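Long-range contacts in secretin XcpQ (Pseudomonas aeruginosa, PDB 4E9J), which forms the outer-membrane channel of the type II secretion system that exports elastase and other proteins, its periplasmic N0-N1-N2 part being the fragment described: residues F46-R51 with A91-N96; P130-L135 with D165-L170; S126-L131 with G174-S179. All coordinates share one frame; numbering follows the deposited sequence.

Contact 1 (F46-R51 with A91-N96); sequences FVVDPR and ARIVPN
Val-47 and Arg-92 sit side by side, their CA atoms 4.7 Å apart, in a parallel pairing of strands 46-48 and 91-95 within the N0 domain. Three backbone hydrogen bonds carry the pairing: Val-47 N to Ala-91 O (2.8 Å), Ile-93 N to Val-47 O (3.1 Å) and Asp-49 N to Ile-93 O, all close to linear.

The apolar contacts lie on the face bearing Phe-46, Val-48 and Ile-93. Ile-93 CD1 approaches the Phe-46 ring off-centre, 4.2 Å from its centroid, in a CH-pi contact, while Ala-91 CB touches Phe-46 CD1. Helix 31-42 covers this face, and Phe-73 of helix 66-79 stacks on the Phe-46 ring.

Charged groups gather where strand 46-48 ends. Asp-49 has CG anti to its own N (chi1 -179°), which carries OD2 to within 2.5 Å of Arg-92 NH1 in a salt bridge; the carboxylate and guanidinium planes stand nearly perpendicular, at 88°. Arg-51 holds the same carboxylate side-on, with NE on OD1 and NH2 on OD2. Its backbone N also reaches Asp-49 OD1 (3.0 Å), closing an Asx turn, and the two donors to OD1 come from opposite faces of the carboxylate plane. Pro-95 CG lies over one face of the Arg-51 guanidinium, whose NH1 bonds to Ala-86 O of the second subunit.

One buried carboxylate thus answers two arginines. Their charges would probably stabilise its ionised form, and the several bonds fix its rotation while tying the turn to the neighbouring strand.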
loop_
_atom_site.group_PDB
_atom_site.type_symbol
_atom_site.label_atom_id
_atom_site.label_comp_id
_atom_site.label_asym_id
_atom_site.label_seq_id
_atom_site.Cartn_x
_atom_site.Cartn_y
_atom_site.Cartn_z
ATOM N N PHE A 46 16.387 15.908 -17.764
ATOM C CA PHE A 46 15.929 14.559 -18.075
ATOM C C PHE A 46 16.051 14.289 -19.585
ATOM O O PHE A 46 15.788 15.180 -20.377
ATOM C CB PHE A 46 14.452 14.394 -17.716
ATOM C CG PHE A 46 14.093 14.717 -16.287
ATOM C CD1 PHE A 46 14.466 13.870 -15.246
ATOM C CD2 PHE A 46 13.394 15.866 -15.979
ATOM C CE1 PHE A 46 14.132 14.184 -13.920
ATOM C CE2 PHE A 46 13.061 16.170 -14.661
ATOM C CZ PHE A 46 13.459 15.349 -13.637
ATOM N N VAL A 47 16.358 13.058 -19.989
ATOM C CA VAL A 47 16.262 12.630 -21.397
ATOM C C VAL A 47 14.953 11.849 -21.415
ATOM O O VAL A 47 14.769 10.981 -20.578
ATOM C CB VAL A 47 17.448 11.776 -21.906
ATOM C CG1 VAL A 47 17.164 11.251 -23.308
ATOM C CG2 VAL A 47 18.727 12.591 -21.906
ATOM N N VAL A 48 14.022 12.192 -22.287
ATOM C CA VAL A 48 12.718 11.545 -22.322
ATOM C C VAL A 48 12.723 10.475 -23.408
ATOM O O VAL A 48 12.874 10.835 -24.571
ATOM C CB VAL A 48 11.629 12.616 -22.541
ATOM C CG1 VAL A 48 10.262 11.990 -22.687
ATOM C CG2 VAL A 48 11.634 13.612 -21.392
ATOM N N ASP A 49 12.571 9.162 -23.039
ATOM C CA ASP A 49 12.566 8.060 -24.014
ATOM C C ASP A 49 11.538 8.363 -25.125
ATOM O O ASP A 49 10.444 8.849 -24.811
ATOM C CB ASP A 49 12.232 6.734 -23.305
ATOM C CG ASP A 49 12.212 5.512 -24.194
ATOM O OD1 ASP A 49 11.175 5.249 -24.805
ATOM O OD2 ASP A 49 13.206 4.780 -24.210
ATOM N N PRO A 50 11.841 8.059 -26.413
ATOM C CA PRO A 50 10.873 8.356 -27.492
ATOM C C PRO A 50 9.438 7.867 -27.281
ATOM O O PRO A 50 8.510 8.486 -27.782
ATOM C CB PRO A 50 11.494 7.722 -28.735
ATOM C CG PRO A 50 12.944 7.577 -28.421
ATOM C CD PRO A 50 13.108 7.518 -26.944
ATOM N N ARG A 51 9.254 6.759 -26.539
ATOM C CA ARG A 51 7.934 6.172 -26.277
ATOM C C ARG A 51 7.113 6.910 -25.206
ATOM O O ARG A 51 5.928 6.588 -25.064
ATOM C CB ARG A 51 8.064 4.699 -25.840
ATOM C CG ARG A 51 8.618 3.745 -26.878
ATOM C CD ARG A 51 8.991 2.434 -26.223
ATOM N NE ARG A 51 10.233 2.548 -25.454
ATOM C CZ ARG A 51 10.805 1.554 -24.772
ATOM N NH1 ARG A 51 10.248 0.347 -24.742
ATOM N NH2 ARG A 51 11.940 1.758 -24.119
ATOM N N ALA A 91 19.797 11.235 -16.382
ATOM C CA ALA A 91 18.482 10.796 -15.908
ATOM C C ALA A 91 17.550 10.589 -17.106
ATOM O O ALA A 91 17.404 11.474 -17.946
ATOM C CB ALA A 91 17.892 11.825 -14.969
ATOM N N ARG A 92 16.921 9.422 -17.177
ATOM C CA ARG A 92 16.030 9.074 -18.267
ATOM C C ARG A 92 14.677 8.662 -17.737
ATOM O O ARG A 92 14.580 7.860 -16.812
ATOM C CB ARG A 92 16.638 7.954 -19.110
ATOM C CG ARG A 92 16.043 7.834 -20.507
ATOM C CD ARG A 92 16.728 6.733 -21.310
ATOM N NE ARG A 92 16.959 7.146 -22.703
ATOM C CZ ARG A 92 16.355 6.656 -23.786
ATOM N NH1 ARG A 92 15.459 5.679 -23.678
ATOM N NH2 ARG A 92 16.656 7.126 -24.989
ATOM N N ILE A 93 13.638 9.210 -18.347
ATOM C CA ILE A 93 12.233 8.920 -18.061
ATOM C C ILE A 93 11.880 7.844 -19.089
ATOM O O ILE A 93 12.091 8.047 -20.295
ATOM C CB ILE A 93 11.354 10.191 -18.155
ATOM C CG1 ILE A 93 11.866 11.273 -17.123
ATOM C CG2 ILE A 93 9.870 9.875 -17.928
ATOM C CD1 ILE A 93 11.155 12.583 -17.218
ATOM N N VAL A 94 11.387 6.682 -18.606
ATOM C CA VAL A 94 11.123 5.503 -19.433
ATOM C C VAL A 94 9.781 4.830 -19.112
ATOM O O VAL A 94 9.370 4.836 -17.955
ATOM C CB VAL A 94 12.262 4.466 -19.262
ATOM C CG1 VAL A 94 13.509 4.886 -20.006
ATOM C CG2 VAL A 94 12.582 4.206 -17.787
ATOM N N PRO A 95 9.128 4.137 -20.077
ATOM C CA PRO A 95 7.903 3.396 -19.722
ATOM C C PRO A 95 8.215 2.246 -18.766
ATOM O O PRO A 95 9.267 1.607 -18.873
ATOM C CB PRO A 95 7.339 2.930 -21.072
ATOM C CG PRO A 95 8.184 3.560 -22.113
ATOM C CD PRO A 95 9.479 3.941 -21.496
ATOM N N ASN A 96 7.353 2.085 -17.760
ATOM C CA ASN A 96 7.491 1.047 -16.755
ATOM C C ASN A 96 6.767 -0.201 -17.266
ATOM O O ASN A 96 5.870 -0.095 -18.103
ATOM C CB ASN A 96 6.891 1.504 -15.414
ATOM C CG ASN A 96 7.510 0.811 -14.219
ATOM O OD1 ASN A 96 7.872 -0.371 -14.276
ATOM N ND2 ASN A 96 7.623 1.516 -13.097
#

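Contact 2 (P130-L135 with D165-L170); sequences PLIRPL and DVIRQL
Ile-132 has CG1 between its backbone N and carbonyl carbon (chi1 59°), a setting that leaves CG2 anti to the carbonyl carbon and directed at the facing helix; in Leu-170, CG is anti to the carbonyl carbon (chi1 -71°), and its CD1 branch comes forward to meet that methyl. Ile-132 CG2 and Leu-170 CD1 are 3.9 Å apart. The same Ile-132 methyl also lies 3.9 Å from Ile-167 CG1, so it rests between two residues a helical turn or so apart on 165-170. Beyond it, the two isoleucine ends meet, with Ile-132 CD1 4.1 Å from Ile-167 CD1, and in both pairs the side chains run at a slant to one another.

Leu-170 CD1 has a second neighbour in Leu-131, whose CB it touches at 3.9 Å. At the other end of the contact Leu-135 and Val-166 reach toward each other tip to tip, with Leu-135 CD1 3.9 Å from Val-166 CG1 and slightly farther from CG2. No hydrogen bond crosses between the segments. The contact therefore consists of methyl and methylene groups at van der Waals distance. The closest CA atoms, of Ile-132 and Ile-167, are 7.6 Å apart, so the backbones approach closely but do not bond.

Residues 133-135 form a 3-10 segment, in which Leu-135 N bonds to Ile-132 O, and this short turn places Leu-135 beside Val-166. The contact joins the two helices of the N1 domain. Beneath them, Leu-151 of strand 150-155 meets both Ile-132 and Ile-167, with Ile-153 also against Ile-132, whereas Leu-131 also packs on Ile-213, Ile-222 and Leu-224 in the three-stranded sheet of N2.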
loop_
_atom_site.group_PDB
_atom_site.type_symbol
_atom_site.label_atom_id
_atom_site.label_comp_id
_atom_site.label_asym_id
_atom_site.label_seq_id
_atom_site.Cartn_x
_atom_site.Cartn_y
_atom_site.Cartn_z
ATOM N N PRO A 130 -6.210 4.814 4.302
ATOM C CA PRO A 130 -6.995 3.560 4.190
ATOM C C PRO A 130 -8.506 3.787 4.045
ATOM O O PRO A 130 -9.217 2.911 3.546
ATOM C CB PRO A 130 -6.630 2.758 5.447
ATOM C CG PRO A 130 -5.687 3.621 6.249
ATOM C CD PRO A 130 -5.603 4.978 5.638
ATOM N N LEU A 131 -8.999 4.973 4.447
ATOM C CA LEU A 131 -10.426 5.269 4.336
ATOM C C LEU A 131 -10.806 5.777 2.934
ATOM O O LEU A 131 -11.968 5.693 2.547
ATOM C CB LEU A 131 -10.811 6.286 5.396
ATOM C CG LEU A 131 -10.297 5.998 6.827
ATOM C CD1 LEU A 131 -10.780 7.055 7.770
ATOM C CD2 LEU A 131 -10.696 4.600 7.303
ATOM N N ILE A 132 -9.845 6.302 2.177
ATOM C CA ILE A 132 -10.143 6.803 0.837
ATOM C C ILE A 132 -9.665 5.849 -0.253
ATOM O O ILE A 132 -10.146 5.954 -1.372
ATOM C CB ILE A 132 -9.653 8.266 0.623
ATOM C CG1 ILE A 132 -8.148 8.399 0.828
ATOM C CG2 ILE A 132 -10.431 9.235 1.558
ATOM C CD1 ILE A 132 -7.578 9.639 0.257
ATOM N N ARG A 133 -8.746 4.926 0.050
ATOM C CA ARG A 133 -8.290 3.956 -0.952
ATOM C C ARG A 133 -9.446 3.172 -1.625
ATOM O O ARG A 133 -9.411 3.076 -2.855
ATOM C CB ARG A 133 -7.209 2.999 -0.422
ATOM C CG ARG A 133 -6.226 2.601 -1.518
ATOM C CD ARG A 133 -5.174 1.626 -1.043
ATOM N NE ARG A 133 -4.145 2.231 -0.197
ATOM C CZ ARG A 133 -3.117 2.963 -0.626
ATOM N NH1 ARG A 133 -2.975 3.237 -1.921
ATOM N NH2 ARG A 133 -2.232 3.444 0.240
ATOM N N PRO A 134 -10.552 2.754 -0.953
ATOM C CA PRO A 134 -11.636 2.085 -1.715
ATOM C C PRO A 134 -12.233 2.921 -2.846
ATOM O O PRO A 134 -12.929 2.383 -3.713
ATOM C CB PRO A 134 -12.716 1.784 -0.657
ATOM C CG PRO A 134 -12.137 2.064 0.637
ATOM C CD PRO A 134 -10.858 2.800 0.500
ATOM N N LEU A 135 -11.980 4.231 -2.829
ATOM C CA LEU A 135 -12.536 5.124 -3.811
ATOM C C LEU A 135 -11.603 5.386 -4.970
ATOM O O LEU A 135 -12.056 5.974 -5.941
ATOM C CB LEU A 135 -12.888 6.444 -3.143
ATOM C CG LEU A 135 -13.779 6.338 -1.900
ATOM C CD1 LEU A 135 -13.909 7.678 -1.235
ATOM C CD2 LEU A 135 -15.144 5.795 -2.255
ATOM N N ASP A 165 -14.759 15.887 -1.383
ATOM C CA ASP A 165 -15.864 16.051 -0.411
ATOM C C ASP A 165 -15.794 15.007 0.700
ATOM O O ASP A 165 -16.130 15.330 1.833
ATOM C CB ASP A 165 -17.243 15.971 -1.082
ATOM N N VAL A 166 -15.368 13.767 0.385
ATOM C CA VAL A 166 -15.257 12.676 1.367
ATOM C C VAL A 166 -14.139 13.014 2.347
ATOM O O VAL A 166 -14.308 12.846 3.551
ATOM C CB VAL A 166 -15.045 11.300 0.673
ATOM C CG1 VAL A 166 -14.689 10.202 1.681
ATOM C CG2 VAL A 166 -16.283 10.905 -0.121
ATOM N N ILE A 167 -13.019 13.516 1.835
ATOM C CA ILE A 167 -11.885 13.949 2.661
ATOM C C ILE A 167 -12.331 15.077 3.588
ATOM O O ILE A 167 -12.051 15.008 4.777
ATOM C CB ILE A 167 -10.648 14.351 1.805
ATOM C CG1 ILE A 167 -10.066 13.122 1.080
ATOM C CG2 ILE A 167 -9.578 15.007 2.690
ATOM C CD1 ILE A 167 -9.170 13.410 -0.035
ATOM N N ARG A 168 -13.049 16.093 3.056
ATOM C CA ARG A 168 -13.531 17.206 3.887
ATOM C C ARG A 168 -14.433 16.725 5.024
ATOM O O ARG A 168 -14.377 17.274 6.121
ATOM C CB ARG A 168 -14.282 18.260 3.050
ATOM N N GLN A 169 -15.269 15.727 4.765
ATOM C CA GLN A 169 -16.162 15.215 5.806
ATOM C C GLN A 169 -15.383 14.361 6.805
ATOM O O GLN A 169 -15.596 14.495 8.008
ATOM C CB GLN A 169 -17.324 14.410 5.195
ATOM N N LEU A 170 -14.487 13.470 6.307
ATOM C CA LEU A 170 -13.684 12.599 7.187
ATOM C C LEU A 170 -12.752 13.424 8.059
ATOM O O LEU A 170 -12.582 13.110 9.237
ATOM C CB LEU A 170 -12.838 11.588 6.416
ATOM C CG LEU A 170 -13.542 10.456 5.746
ATOM C CD1 LEU A 170 -12.576 9.719 4.792
ATOM C CD2 LEU A 170 -14.157 9.545 6.750
#

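Contact 3 (S126-L131 with G174-S179); sequences SELIPL and GSHDYS
Glu-127 and His-176 bring the backbones closest, with CA atoms 6.3 Å apart, where helix 125-132 of N1 meets the linker that leads into strand 178-182 of N2. This is an interdomain junction between consecutive secretin short domains, and no hydrogen bond crosses directly between the segments.

His-176 buries more area here than any other residue. Leu-128 CD2 sits over one face of its ring, 3.6 Å from the centroid and 16° off the normal, a CH-pi contact displaced toward NE2, while Leu-131 CD1 approaches His-176 CD2 obliquely at 3.7 Å. The ring's NE2 bonds to Leu-170 O at the end of helix 157-171, which fixes its rotation. Glu-127 OE1 lies near the ring plane, 4.1 Å from His-176 ND1, but the stronger partner of this carboxylate is Arg-184 of the second subunit, salt-bridged to OE2.

Tyr-178 has CG between its N and carbonyl carbon (chi1 59°), a torsion that brings the ring against Pro-130 and Leu-131. Leu-131 CD2 meets it off-centre, 4.3 Å from its centroid, and Pro-130 CB touches the hydroxyl OH at 3.4 Å; OH also makes a weak hydrogen bond to Arg-220 of the second subunit. Tyr-178 and Ser-179 pair antiparallel with a strand of that subunit, extending the sheet. Between the backbones one water donates to both carbonyls, at 2.8 Å from Glu-127 O and 2.6 Å from His-176 O.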
loop_
_atom_site.group_PDB
_atom_site.type_symbol
_atom_site.label_atom_id
_atom_site.label_comp_id
_atom_site.label_asym_id
_atom_site.label_seq_id
_atom_site.Cartn_x
_atom_site.Cartn_y
_atom_site.Cartn_z
ATOM N N SER A 126 -1.888 10.431 6.709
ATOM C CA SER A 126 -1.716 8.974 6.776
ATOM C C SER A 126 -2.932 8.255 7.342
ATOM O O SER A 126 -3.218 7.157 6.910
ATOM C CB SER A 126 -0.481 8.609 7.603
ATOM O OG SER A 126 -0.627 9.088 8.930
ATOM N N GLU A 127 -3.658 8.867 8.280
ATOM C CA GLU A 127 -4.842 8.240 8.861
ATOM C C GLU A 127 -6.057 8.206 7.914
ATOM O O GLU A 127 -6.947 7.389 8.133
ATOM C CB GLU A 127 -5.180 8.914 10.189
ATOM C CG GLU A 127 -4.087 8.696 11.220
ATOM C CD GLU A 127 -4.250 9.436 12.531
ATOM O OE1 GLU A 127 -5.278 10.133 12.693
ATOM O OE2 GLU A 127 -3.351 9.314 13.399
ATOM N N LEU A 128 -6.131 9.101 6.895
ATOM C CA LEU A 128 -7.251 9.107 5.958
ATOM C C LEU A 128 -7.014 8.148 4.794
ATOM O O LEU A 128 -7.994 7.655 4.258
ATOM C CB LEU A 128 -7.527 10.529 5.426
ATOM C CG LEU A 128 -7.788 11.611 6.489
ATOM C CD1 LEU A 128 -7.976 12.950 5.844
ATOM C CD2 LEU A 128 -9.057 11.300 7.325
ATOM N N ILE A 129 -5.745 7.847 4.434
ATOM C CA ILE A 129 -5.377 6.982 3.290
ATOM C C ILE A 129 -6.171 5.648 3.231
ATOM O O ILE A 129 -6.772 5.348 2.191
ATOM C CB ILE A 129 -3.830 6.731 3.250
ATOM C CG1 ILE A 129 -3.006 8.023 2.958
ATOM C CG2 ILE A 129 -3.477 5.571 2.287
ATOM C CD1 ILE A 129 -2.546 8.290 1.530
ATOM N N PRO A 130 -6.210 4.814 4.302
ATOM C CA PRO A 130 -6.995 3.560 4.190
ATOM C C PRO A 130 -8.506 3.787 4.045
ATOM O O PRO A 130 -9.217 2.911 3.546
ATOM C CB PRO A 130 -6.630 2.758 5.447
ATOM C CG PRO A 130 -5.687 3.621 6.249
ATOM C CD PRO A 130 -5.603 4.978 5.638
ATOM N N LEU A 131 -8.999 4.973 4.447
ATOM C CA LEU A 131 -10.426 5.269 4.336
ATOM C C LEU A 131 -10.806 5.777 2.934
ATOM O O LEU A 131 -11.968 5.693 2.547
ATOM C CB LEU A 131 -10.811 6.286 5.396
ATOM C CG LEU A 131 -10.297 5.998 6.827
ATOM C CD1 LEU A 131 -10.780 7.055 7.770
ATOM C CD2 LEU A 131 -10.696 4.600 7.303
ATOM N N GLY A 174 -12.963 13.284 14.773
ATOM C CA GLY A 174 -11.883 13.275 15.759
ATOM C C GLY A 174 -11.028 12.013 15.778
ATOM O O GLY A 174 -9.859 12.064 16.164
ATOM N N SER A 175 -11.598 10.877 15.379
ATOM C CA SER A 175 -10.909 9.591 15.385
ATOM C C SER A 175 -11.044 8.958 14.011
ATOM O O SER A 175 -12.022 9.197 13.318
ATOM C CB SER A 175 -11.509 8.684 16.458
ATOM O OG SER A 175 -10.953 7.379 16.471
ATOM N N HIS A 176 -10.007 8.244 13.584
ATOM C CA HIS A 176 -9.999 7.502 12.327
ATOM C C HIS A 176 -9.662 6.047 12.540
ATOM O O HIS A 176 -9.130 5.389 11.654
ATOM C CB HIS A 176 -9.086 8.191 11.322
ATOM C CG HIS A 176 -9.650 9.515 10.930
ATOM N ND1 HIS A 176 -9.062 10.700 11.334
ATOM C CD2 HIS A 176 -10.821 9.795 10.319
ATOM C CE1 HIS A 176 -9.862 11.664 10.909
ATOM N NE2 HIS A 176 -10.922 11.168 10.271
ATOM N N ASP A 177 -10.024 5.528 13.723
ATOM C CA ASP A 177 -9.859 4.103 14.057
ATOM C C ASP A 177 -10.974 3.400 13.310
ATOM O O ASP A 177 -12.021 4.000 13.084
ATOM C CB ASP A 177 -10.004 3.860 15.572
ATOM C CG ASP A 177 -8.827 4.377 16.388
ATOM O OD1 ASP A 177 -7.801 4.778 15.777
ATOM O OD2 ASP A 177 -8.883 4.294 17.633
ATOM N N TYR A 178 -10.794 2.161 12.943
ATOM C CA TYR A 178 -11.835 1.503 12.165
ATOM C C TYR A 178 -11.811 0.009 12.338
ATOM O O TYR A 178 -10.813 -0.510 12.842
ATOM C CB TYR A 178 -11.677 1.882 10.676
ATOM C CG TYR A 178 -10.342 1.509 10.055
ATOM C CD1 TYR A 178 -9.279 2.384 10.080
ATOM C CD2 TYR A 178 -10.174 0.307 9.381
ATOM C CE1 TYR A 178 -8.084 2.097 9.432
ATOM C CE2 TYR A 178 -8.973 -0.003 8.745
ATOM C CZ TYR A 178 -7.946 0.921 8.732
ATOM O OH TYR A 178 -6.744 0.682 8.115
ATOM N N SER A 179 -12.967 -0.657 12.023
ATOM C CA SER A 179 -13.134 -2.110 11.973
ATOM C C SER A 179 -13.473 -2.511 10.544
ATOM O O SER A 179 -14.176 -1.777 9.847
ATOM C CB SER A 179 -14.231 -2.596 12.906
ATOM O OG SER A 179 -13.741 -2.526 14.227
HETATM O O HOH W 1 -6.972 5.489 10.205
#

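Contacts 2 and 3 are mostly buried and hold the same element, helix 125-132, sharing Pro-130 and Leu-131: contact 2 packs its aliphatic side on helix 157-171 inside N1, and contact 3 turns it to the start of N2. They touch directly, for Leu-128 packs against Ile-167 and Leu-170. Contact 1, in N0, is only partly buried, its centre about 33 Å from that of contact 2 and 37 Å from that of contact 3. Chemistry follows place: strand pairing and a salt-bridge network there, aliphatic groups alone in contact 2, CH-pi contacts and a bridging water in contact 3. The second subunit is reached through Arg-51 in contact 1, Glu-127 and strand 178-182 in contact 3.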